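Local coordinates for protein lectin (Cicer arietinum, PDB 4YEH) that binds a magnesium ion in the central channel of a four-bladed hemopexin-type propeller and probably takes part in metal ion transport, at residues Ile3-Arg8 against Tyr59-Ser64; Ile117-Arg122 against Asp171-Ser176. One frame throughout, in Å; residues are numbered along the deposited sequence.

Contact 1. Residues Ile3-Arg8 against Tyr59-Ser64; sequences INAAFR and YGIDCS. With MG (magnesium ion), chain C.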
loop_
_atom_site.group_PDB
_atom_site.type_symbol
_atom_site.label_atom_id
_atom_site.label_comp_id
_atom_site.label_asym_id
_atom_site.label_seq_id
_atom_site.Cartn_x
_atom_site.Cartn_y
_atom_site.Cartn_z
ATOM N N ILE A 3 20.714 -6.871 -0.074
ATOM C CA ILE A 3 20.354 -5.533 0.381
ATOM C C ILE A 3 19.401 -4.841 -0.605
ATOM O O ILE A 3 19.617 -4.816 -1.810
ATOM C CB ILE A 3 21.609 -4.705 0.673
ATOM C CG1 ILE A 3 22.543 -5.528 1.572
ATOM C CG2 ILE A 3 21.242 -3.428 1.398
ATOM C CD1 ILE A 3 24.003 -5.228 1.401
ATOM N N ASN A 4 18.339 -4.291 -0.053
ATOM C CA ASN A 4 17.253 -3.776 -0.819
ATOM C C ASN A 4 17.100 -2.270 -0.602
ATOM O O ASN A 4 16.626 -1.552 -1.478
ATOM C CB ASN A 4 15.966 -4.500 -0.439
ATOM C CG ASN A 4 14.999 -4.568 -1.601
ATOM O OD1 ASN A 4 15.324 -4.045 -2.656
ATOM N ND2 ASN A 4 13.806 -5.191 -1.422
ATOM N N ALA A 5 17.543 -1.793 0.562
ATOM C CA ALA A 5 17.334 -0.408 0.925
ATOM C C ALA A 5 18.230 -0.086 2.081
ATOM O O ALA A 5 18.372 -0.886 3.040
ATOM C CB ALA A 5 15.899 -0.164 1.312
ATOM N N ALA A 6 18.846 1.089 1.979
ATOM C CA ALA A 6 19.608 1.664 3.062
ATOM C C ALA A 6 19.461 3.164 3.081
ATOM O O ALA A 6 19.068 3.795 2.095
ATOM C CB ALA A 6 21.051 1.260 2.980
ATOM N N PHE A 7 19.711 3.708 4.270
ATOM C CA PHE A 7 19.808 5.121 4.468
ATOM C C PHE A 7 20.874 5.304 5.557
ATOM O O PHE A 7 21.009 4.457 6.420
ATOM C CB PHE A 7 18.455 5.756 4.795
ATOM C CG PHE A 7 17.887 5.391 6.144
ATOM C CD1 PHE A 7 16.688 4.669 6.231
ATOM C CD2 PHE A 7 18.508 5.813 7.332
ATOM C CE1 PHE A 7 16.148 4.352 7.453
ATOM C CE2 PHE A 7 17.957 5.488 8.578
ATOM C CZ PHE A 7 16.778 4.764 8.635
ATOM N N ARG A 8 21.629 6.396 5.509
ATOM C CA ARG A 8 22.666 6.702 6.500
ATOM C C ARG A 8 22.056 7.173 7.821
ATOM O O ARG A 8 21.047 7.910 7.810
ATOM C CB ARG A 8 23.546 7.814 5.955
ATOM C CG ARG A 8 24.691 8.242 6.845
ATOM C CD ARG A 8 25.526 9.281 6.135
ATOM N NE ARG A 8 24.691 10.397 5.698
ATOM C CZ ARG A 8 25.124 11.441 5.013
ATOM N NH1 ARG A 8 26.412 11.546 4.701
ATOM N NH2 ARG A 8 24.262 12.412 4.696
ATOM N N TYR A 59 5.852 -6.249 4.222
ATOM C CA TYR A 59 6.728 -6.563 3.100
ATOM C C TYR A 59 8.151 -6.008 3.153
ATOM O O TYR A 59 8.951 -6.309 2.267
ATOM C CB TYR A 59 6.065 -6.143 1.783
ATOM C CG TYR A 59 4.815 -6.926 1.450
ATOM C CD1 TYR A 59 4.891 -8.247 1.035
ATOM C CD2 TYR A 59 3.560 -6.342 1.553
ATOM C CE1 TYR A 59 3.752 -8.968 0.729
ATOM C CE2 TYR A 59 2.414 -7.054 1.250
ATOM C CZ TYR A 59 2.516 -8.365 0.839
ATOM O OH TYR A 59 1.379 -9.078 0.535
ATOM N N GLY A 60 8.490 -5.210 4.162
ATOM C CA GLY A 60 9.840 -4.683 4.184
ATOM C C GLY A 60 9.906 -3.385 3.417
ATOM O O GLY A 60 8.872 -2.854 2.976
ATOM N N ILE A 61 11.115 -2.875 3.242
ATOM C CA ILE A 61 11.308 -1.571 2.622
ATOM C C ILE A 61 12.299 -1.663 1.412
ATOM O O ILE A 61 13.429 -2.194 1.575
ATOM C CB ILE A 61 11.793 -0.576 3.666
ATOM C CG1 ILE A 61 10.606 -0.186 4.509
ATOM C CG2 ILE A 61 12.279 0.666 2.975
ATOM C CD1 ILE A 61 10.482 -0.969 5.773
ATOM N N ASP A 62 11.881 -1.184 0.241
ATOM C CA ASP A 62 12.659 -1.464 -0.977
ATOM C C ASP A 62 13.611 -0.331 -1.436
ATOM O O ASP A 62 14.449 -0.503 -2.317
ATOM C CB ASP A 62 11.771 -2.066 -2.106
ATOM C CG ASP A 62 10.765 -1.102 -2.623
ATOM O OD1 ASP A 62 11.061 0.114 -2.555
ATOM O OD2 ASP A 62 9.722 -1.522 -3.164
ATOM N N CYS A 63 13.479 0.816 -0.811
ATOM C CA CYS A 63 14.281 1.999 -1.060
ATOM C C CYS A 63 14.104 2.946 0.147
ATOM O O CYS A 63 12.971 3.110 0.685
ATOM C CB CYS A 63 13.792 2.660 -2.332
ATOM S SG CYS A 63 14.742 4.076 -2.886
ATOM N N SER A 64 15.194 3.575 0.561
ATOM C CA SER A 64 15.134 4.644 1.535
ATOM C C SER A 64 16.319 5.698 1.414
ATOM O O SER A 64 17.269 5.482 0.695
ATOM C CB SER A 64 15.008 4.051 2.957
ATOM O OG SER A 64 16.024 3.061 3.197
HETATM MG MG MG C . 15.545 -1.779 -3.905
HETATM O O HOH W 1 12.895 -4.686 0.892
#

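Contact 2. Residues Ile117-Arg122 against Asp171-Ser176; sequences IDAAFR and DSAFAS. With MG (magnesium ion), chain C.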
loop_
_atom_site.group_PDB
_atom_site.type_symbol
_atom_site.label_atom_id
_atom_site.label_comp_id
_atom_site.label_asym_id
_atom_site.label_seq_id
_atom_site.Cartn_x
_atom_site.Cartn_y
_atom_site.Cartn_z
ATOM N N ILE A 117 10.846 3.077 -6.667
ATOM C CA ILE A 117 12.260 3.427 -6.785
ATOM C C ILE A 117 13.142 2.242 -6.341
ATOM O O ILE A 117 12.836 1.551 -5.396
ATOM C CB ILE A 117 12.514 4.811 -6.076
ATOM C CG1 ILE A 117 11.547 5.876 -6.664
ATOM C CG2 ILE A 117 13.973 5.233 -6.080
ATOM C CD1 ILE A 117 11.630 7.300 -6.152
ATOM N N ASP A 118 14.245 2.010 -7.055
ATOM C CA ASP A 118 15.222 0.970 -6.747
ATOM C C ASP A 118 16.041 1.272 -5.499
ATOM O O ASP A 118 16.056 0.508 -4.537
ATOM C CB ASP A 118 16.123 0.801 -7.977
ATOM C CG ASP A 118 15.490 -0.053 -9.050
ATOM O OD1 ASP A 118 16.107 -0.116 -10.120
ATOM O OD2 ASP A 118 14.386 -0.644 -8.834
ATOM N N ALA A 119 16.690 2.413 -5.502
ATOM C CA ALA A 119 17.582 2.859 -4.393
ATOM C C ALA A 119 17.794 4.384 -4.401
ATOM O O ALA A 119 17.416 5.092 -5.366
ATOM C CB ALA A 119 18.956 2.136 -4.465
ATOM N N ALA A 120 18.435 4.872 -3.332
ATOM C CA ALA A 120 18.643 6.303 -3.160
ATOM C C ALA A 120 19.671 6.589 -2.071
ATOM O O ALA A 120 19.726 5.855 -1.047
ATOM C CB ALA A 120 17.315 6.991 -2.838
ATOM N N PHE A 121 20.431 7.693 -2.245
ATOM C CA PHE A 121 21.383 8.202 -1.232
ATOM C C PHE A 121 21.368 9.762 -1.072
ATOM O O PHE A 121 21.141 10.527 -2.049
ATOM C CB PHE A 121 22.814 7.656 -1.486
ATOM C CG PHE A 121 23.537 8.317 -2.641
ATOM C CD1 PHE A 121 23.338 7.899 -3.946
ATOM C CD2 PHE A 121 24.401 9.379 -2.429
ATOM C CE1 PHE A 121 24.018 8.528 -5.020
ATOM C CE2 PHE A 121 25.078 10.002 -3.467
ATOM C CZ PHE A 121 24.891 9.594 -4.774
ATOM N N ARG A 122 21.548 10.228 0.166
ATOM C CA ARG A 122 21.633 11.650 0.445
ATOM C C ARG A 122 22.898 12.365 -0.106
ATOM O O ARG A 122 24.050 12.002 0.271
ATOM C CB ARG A 122 21.666 11.870 1.953
ATOM C CG ARG A 122 21.701 13.349 2.327
ATOM C CD ARG A 122 20.352 13.956 2.050
ATOM N NE ARG A 122 20.126 15.092 2.959
ATOM C CZ ARG A 122 20.484 16.357 2.728
ATOM N NH1 ARG A 122 21.089 16.704 1.630
ATOM N NH2 ARG A 122 20.197 17.275 3.584
ATOM N N ASP A 171 20.308 -1.930 -6.596
ATOM C CA ASP A 171 19.375 -2.601 -5.747
ATOM C C ASP A 171 19.187 -1.835 -4.420
ATOM O O ASP A 171 18.106 -1.830 -3.793
ATOM C CB ASP A 171 19.958 -4.013 -5.458
ATOM C CG ASP A 171 19.557 -5.112 -6.509
ATOM O OD1 ASP A 171 19.899 -6.326 -6.256
ATOM O OD2 ASP A 171 18.862 -4.817 -7.530
ATOM N N SER A 172 20.267 -1.226 -3.977
ATOM C CA SER A 172 20.295 -0.540 -2.699
ATOM C C SER A 172 21.419 0.511 -2.695
ATOM O O SER A 172 22.358 0.373 -3.451
ATOM C CB SER A 172 20.443 -1.555 -1.586
ATOM O OG SER A 172 21.018 -1.012 -0.385
ATOM N N ALA A 173 21.289 1.585 -1.911
ATOM C CA ALA A 173 22.379 2.593 -1.747
ATOM C C ALA A 173 22.309 3.330 -0.431
ATOM O O ALA A 173 21.267 3.401 0.167
ATOM C CB ALA A 173 22.384 3.618 -2.867
ATOM N N PHE A 174 23.453 3.832 0.026
ATOM C CA PHE A 174 23.481 4.829 1.075
ATOM C C PHE A 174 24.764 5.730 0.990
ATOM O O PHE A 174 25.778 5.304 0.451
ATOM C CB PHE A 174 23.170 4.189 2.448
ATOM C CG PHE A 174 24.334 3.448 3.092
ATOM C CD1 PHE A 174 24.622 2.124 2.761
ATOM C CD2 PHE A 174 25.114 4.065 4.079
ATOM C CE1 PHE A 174 25.689 1.463 3.358
ATOM C CE2 PHE A 174 26.182 3.407 4.676
ATOM C CZ PHE A 174 26.458 2.093 4.323
ATOM N N ALA A 175 24.682 6.990 1.425
ATOM C CA ALA A 175 25.864 7.875 1.540
ATOM C C ALA A 175 26.660 7.568 2.805
ATOM O O ALA A 175 26.083 7.195 3.837
ATOM C CB ALA A 175 25.459 9.361 1.539
ATOM N N SER A 176 27.987 7.710 2.689
ATOM C CA SER A 176 28.899 7.567 3.793
ATOM C C SER A 176 28.805 8.769 4.687
ATOM O O SER A 176 28.106 9.716 4.391
ATOM C CB SER A 176 30.344 7.458 3.289
ATOM O OG SER A 176 31.215 7.032 4.338
HETATM MG MG MG C . 15.545 -1.779 -3.905
HETATM O O HOH W 2 18.544 2.767 -0.606
#

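Contact 1. Residues Ile3-Arg8 against Tyr59-Ser64
The F7 ring turns its edge to S64: CD1 lies 3.5 Å from S64 OG and 3.7 Å from S64 CB, both close to the ring plane. The rings of Y16 and Y85, from outside the two segments, also meet it, their planes inclined to its own. Of the other flat groups, the N4 side chain runs slantwise past that of D62, ND2 3.8 Å from D62 CB, with amide and carboxylate planes 61° apart. This is the seam between two neighbouring blades of the four-bladed hemopexin propeller, where the inner strand 3-8 meets the loop leading into strand 63-66 at the central channel, where the metal sits.

OD1 of N4 reaches the magnesium ion at 2.6 Å because chi1 (-150°) sends the amide roughly away from the backbone N. On the facing segment D62 uses its carbonyl instead, with D62 O 2.3 Å from magnesium. The D62 carboxylate is left out of this coordination and accepts a hydrogen bond from E77 N; the ion is completed by the carbonyls of D118 and D171. At N4 and A5 the strand makes a classic beta bulge, both residues facing F18. A5 then fills the seam, its CB against I61 CG2 and against the backbone on both sides of D62, 3.2 Å from I61 O and close to C63 N. S64 OG gives a weak hydrogen bond to A6 O. One water links the segments by weak bonds, from N4 ND2 (2.5 Å) and to I61 O (2.6 Å), distances so short that its exact place is uncertain.

Contact 2. Residues Ile117-Arg122 against Asp171-Ser176
Two inner strands of adjacent propeller blades run side by side here, and their starts form half of the magnesium site. Strand 119-122 and strand 172-175 point the same way, 1° apart, with axes approaching to 5.0 Å, yet no direct hydrogen bond joins them: each belongs to its own antiparallel sheet. Both enter through a classic beta bulge, D118 and A119 facing F132, D171 and S172 facing F185. At these bulges the backbone carbonyls turn in to the ion, D118 O at 2.4 Å and D171 O at 2.6 Å. The D118 carboxylate is engaged elsewhere, accepting a hydrogen bond from G134 N.

Beyond the metal the seam is closed by small side chains. A119 CB sits over the peptide of S172, 3.4 Å from S172 C, and meets A173 CB at 4.1 Å. A173 in turn lies between A119 and F121, touching the CB of each. F121 has CG held between its backbone N and carbonyl carbon (chi1 76°), which leads the ring away from the facing strand. F121 CB packs against the F174-A175 peptide, while of the ring the edge alone, at CD2, meets A175 CB, 4.1 Å away and near the ring plane. That same A175 methyl packs on R122 O at 3.3 Å. Where backbone polar groups face each other, a water serves both strands: it accepts a hydrogen bond from A173 N (3.3 Å) and a weaker one from A120 N.

Outward, strand 119-122 is paired with strand 128-133, and strand 172-175 with strand 181-186. Toward the other two blades, A120 packs on C63 and F65 of strand 63-66, while F174 packs on A6 of strand 3-8 and meets the Y28 ring edge-to-face.

Overall arrangement
Both contacts are seams between blades, and they share one magnesium ion: contact 1 brings N4 and D62 to it, contact 2 brings D118 and D171, so that all four inner segments meet at the metal in the central channel. Their centres are 8 Å apart, and contact 1 closes in the chain before contact 2 opens. The remaining two seams lie between them. In one, I3 lies against S172, and farther along R8 NH1 probably makes a hydrogen bond to S176 O, 2.5 Å away. In the other, C63 CB lies 3.4 Å from I117 O. These links join the two pairs of inner segments into a closed ring of four around the channel, with the ion bound at their N-terminal ends.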